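Side-chain contact in uncharacterized protein (Bacteroides caccae, PDB 4R4K), which is of unknown function but adopts a cystatin-like fold and belongs to a family of the NTF2 clan: residues A[10-15]-A[81-86]. Sequence-based numbering, arbitrary orientation.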
ATOM      1  N   GLU A  10      -0.850  16.645 -12.360  1.00 21.31           N
ATOM      2  CA  GLU A  10       0.233  16.486 -11.386  1.00 21.36           C
ATOM      3  C   GLU A  10       1.357  15.580 -11.873  1.00 20.15           C
ATOM      4  O   GLU A  10       1.108  14.515 -12.404  1.00 19.38           O
ATOM      5  CB  GLU A  10      -0.297  15.867 -10.095  1.00 24.65           C
ATOM      6  CG  GLU A  10      -0.978  16.844  -9.181  1.00 24.45           C
ATOM      7  CD  GLU A  10      -1.505  16.217  -7.909  1.00 21.35           C
ATOM      8  OE1 GLU A  10      -1.446  14.967  -7.746  1.00 21.95           O
ATOM      9  OE2 GLU A  10      -1.996  17.032  -7.108  1.00 24.27           O
ATOM     10  N   ASP A  11       2.593  16.003 -11.640  1.00 19.39           N
ATOM     11  CA  ASP A  11       3.778  15.165 -11.860  1.00 22.61           C
ATOM     12  C   ASP A  11       3.801  14.041 -10.795  1.00 18.81           C
ATOM     13  O   ASP A  11       3.683  14.299  -9.587  1.00 20.28           O
ATOM     14  CB  ASP A  11       5.048  16.000 -11.744  1.00 23.72           C
ATOM     15  CG  ASP A  11       6.299  15.158 -11.875  1.00 27.77           C
ATOM     16  OD1 ASP A  11       6.622  14.774 -13.012  1.00 29.60           O
ATOM     17  OD2 ASP A  11       6.943  14.845 -10.851  1.00 26.43           O
ATOM     18  N   PHE A  12       3.948  12.811 -11.239  1.00 20.29           N
ATOM     19  CA  PHE A  12       3.866  11.672 -10.296  1.00 21.17           C
ATOM     20  C   PHE A  12       4.939  11.676  -9.212  1.00 19.36           C
ATOM     21  O   PHE A  12       4.621  11.475  -8.018  1.00 19.64           O
ATOM     22  CB  PHE A  12       3.928  10.327 -11.008  1.00 20.86           C
ATOM     23  CG  PHE A  12       3.826   9.147 -10.062  1.00 19.33           C
ATOM     24  CD1 PHE A  12       2.606   8.800  -9.539  1.00 19.54           C
ATOM     25  CD2 PHE A  12       4.946   8.450  -9.640  1.00 19.92           C
ATOM     26  CE1 PHE A  12       2.475   7.765  -8.641  1.00 18.91           C
ATOM     27  CE2 PHE A  12       4.831   7.384  -8.747  1.00 20.51           C
ATOM     28  CZ  PHE A  12       3.578   7.029  -8.265  1.00 18.58           C
ATOM     29  N   LYS A  13       6.200  11.885  -9.584  1.00 21.49           N
ATOM     30  CA  LYS A  13       7.285  11.857  -8.583  1.00 25.67           C
ATOM     31  C   LYS A  13       7.112  12.934  -7.520  1.00 23.57           C
ATOM     32  O   LYS A  13       7.348  12.693  -6.320  1.00 22.34           O
ATOM     33  CB  LYS A  13       8.664  12.000  -9.239  1.00 31.99           C
ATOM     34  CG  LYS A  13       9.161  10.707  -9.850  1.00 42.68           C
ATOM     35  CD  LYS A  13      10.560  10.850 -10.448  1.00 51.11           C
ATOM     36  N   SER A  14       6.686  14.116  -7.955  1.00 23.29           N
ATOM     37  CA  SER A  14       6.412  15.214  -7.027  1.00 20.01           C
ATOM     38  C   SER A  14       5.247  14.879  -6.103  1.00 17.66           C
ATOM     39  O   SER A  14       5.313  15.095  -4.891  1.00 21.02           O
ATOM     40  CB  SER A  14       6.136  16.512  -7.799  1.00 21.67           C
ATOM     41  OG  SER A  14       5.967  17.568  -6.885  1.00 22.35           O
ATOM     42  N   PHE A  15       4.175  14.343  -6.668  1.00 18.36           N
ATOM     43  CA  PHE A  15       3.069  13.818  -5.867  1.00 19.38           C
ATOM     44  C   PHE A  15       3.531  12.791  -4.821  1.00 18.03           C
ATOM     45  O   PHE A  15       3.120  12.841  -3.658  1.00 19.59           O
ATOM     46  CB  PHE A  15       1.999  13.185  -6.768  1.00 19.25           C
ATOM     47  CG  PHE A  15       1.194  12.111  -6.083  1.00 18.28           C
ATOM     48  CD1 PHE A  15       0.138  12.434  -5.227  1.00 16.74           C
ATOM     49  CD2 PHE A  15       1.505  10.768  -6.281  1.00 16.65           C
ATOM     50  CE1 PHE A  15      -0.615  11.424  -4.619  1.00 17.70           C
ATOM     51  CE2 PHE A  15       0.791   9.766  -5.630  1.00 16.71           C
ATOM     52  CZ  PHE A  15      -0.278  10.098  -4.812  1.00 16.73           C
ATOM     53  N   SER A  81      11.662  -4.142  -4.862  1.00 18.97           N
ATOM     54  CA  SER A  81      10.554  -3.204  -4.979  1.00 17.40           C
ATOM     55  C   SER A  81      10.708  -2.467  -6.290  1.00 19.59           C
ATOM     56  O   SER A  81      11.810  -2.051  -6.687  1.00 21.73           O
ATOM     57  CB  SER A  81      10.509  -2.233  -3.806  1.00 20.66           C
ATOM     58  OG  SER A  81      11.771  -1.547  -3.697  1.00 26.75           O
ATOM     59  N   LYS A  82       9.611  -2.363  -7.026  1.00 18.06           N
ATOM     60  CA  LYS A  82       9.652  -1.794  -8.364  0.50 20.33           C
ATOM     61  C   LYS A  82       8.271  -1.383  -8.831  1.00 20.93           C
ATOM     62  O   LYS A  82       7.260  -1.930  -8.373  1.00 18.88           O
ATOM     63  CB  LYS A  82      10.263  -2.785  -9.350  0.50 23.96           C
ATOM     64  CG  LYS A  82       9.456  -4.042  -9.538  0.50 22.87           C
ATOM     65  CD  LYS A  82      10.277  -5.065 -10.314  0.50 27.70           C
ATOM     66  CE  LYS A  82       9.608  -6.424 -10.309  0.50 27.89           C
ATOM     67  NZ  LYS A  82      10.149  -7.303 -11.376  0.50 30.21           N
ATOM     68  N   PHE A  83       8.239  -0.409  -9.738  1.00 19.47           N
ATOM     69  CA  PHE A  83       7.022  -0.090 -10.476  1.00 21.31           C
ATOM     70  C   PHE A  83       6.895  -1.121 -11.605  1.00 25.35           C
ATOM     71  O   PHE A  83       7.688  -1.149 -12.553  1.00 26.94           O
ATOM     72  CB  PHE A  83       7.021   1.348 -10.987  1.00 22.84           C
ATOM     73  CG  PHE A  83       6.742   2.338  -9.915  1.00 22.27           C
ATOM     74  CD1 PHE A  83       5.434   2.620  -9.550  1.00 22.93           C
ATOM     75  CD2 PHE A  83       7.777   2.918  -9.206  1.00 21.99           C
ATOM     76  CE1 PHE A  83       5.167   3.508  -8.521  1.00 23.90           C
ATOM     77  CE2 PHE A  83       7.511   3.788  -8.160  1.00 22.24           C
ATOM     78  CZ  PHE A  83       6.204   4.088  -7.831  1.00 22.79           C
ATOM     79  N   THR A  84       5.913  -2.000 -11.465  1.00 21.41           N
ATOM     80  CA  THR A  84       5.647  -3.045 -12.462  1.00 24.65           C
ATOM     81  C   THR A  84       4.778  -2.531 -13.593  1.00 28.38           C
ATOM     82  O   THR A  84       4.733  -3.128 -14.672  1.00 28.84           O
ATOM     83  CB  THR A  84       4.949  -4.239 -11.812  1.00 24.15           C
ATOM     84  OG1 THR A  84       3.792  -3.779 -11.083  1.00 24.26           O
ATOM     85  CG2 THR A  84       5.914  -4.927 -10.884  1.00 26.41           C
ATOM     86  N   LEU A  85       4.059  -1.449 -13.332  1.00 25.84           N
ATOM     87  CA  LEU A  85       3.353  -0.699 -14.369  1.00 26.88           C
ATOM     88  C   LEU A  85       3.739   0.747 -14.191  1.00 27.08           C
ATOM     89  O   LEU A  85       3.637   1.296 -13.097  1.00 23.53           O
ATOM     90  CB  LEU A  85       1.833  -0.871 -14.244  1.00 26.65           C
ATOM     91  CG  LEU A  85       1.015  -0.172 -15.343  1.00 29.82           C
ATOM     92  CD1 LEU A  85       1.178  -0.912 -16.656  1.00 34.65           C
ATOM     93  CD2 LEU A  85      -0.448  -0.056 -14.959  1.00 34.03           C
ATOM     94  N   ASN A  86       4.179   1.375 -15.267  1.00 24.79           N
ATOM     95  CA  ASN A  86       4.609   2.754 -15.210  1.00 29.70           C
ATOM     96  C   ASN A  86       4.122   3.516 -16.448  1.00 31.88           C
ATOM     97  O   ASN A  86       4.891   3.809 -17.364  1.00 39.83           O
ATOM     98  CB  ASN A  86       6.126   2.803 -15.067  1.00 30.68           C
ATOM     99  CG  ASN A  86       6.656   4.209 -14.852  1.00 39.87           C
ATOM    100  OD1 ASN A  86       5.934   5.110 -14.419  1.00 42.76           O
ATOM    101  ND2 ASN A  86       7.924   4.406 -15.176  1.00 47.26           N
TER
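Phe12, in the first turn of helix 12-21, and Phe83, on strand 78-87, reach for each other from opposite directions and meet through their rings alone. The CB of Phe12 points toward the strand, and CG, anti to the backbone N (chi1 -179°), carries the ring on to Phe83. Contact comes only at the far end of that ring: CE2 lies 3.7 Å from CZ of Phe83, which sits at the ring edge near its plane, and CZ of Phe12 lies 3.9 Å from CE1 of Phe83. The ring planes stand at 90°, with centroids 5.6 Å apart. Phe108 and Trp116 meet the Phe12 ring edge-to-face, and Phe93 does the same for Phe83, making the pair part of an aromatic cluster between the helix and the curved sheet. Asp11, the N-cap of the helix that starts with Phe12, accepts from Ser14 N through OD2 (3.0 Å). Replacing Phe12 by an alanine removes the ring and would probably leave a gap beside Phe83, and Phe108 and Trp116 without their shared aromatic partner. With just 73 Å² buried and purely apolar contact, the two segments are joined by van der Waals packing of ring ends, whose orientation rests on packing, neighbouring rings included.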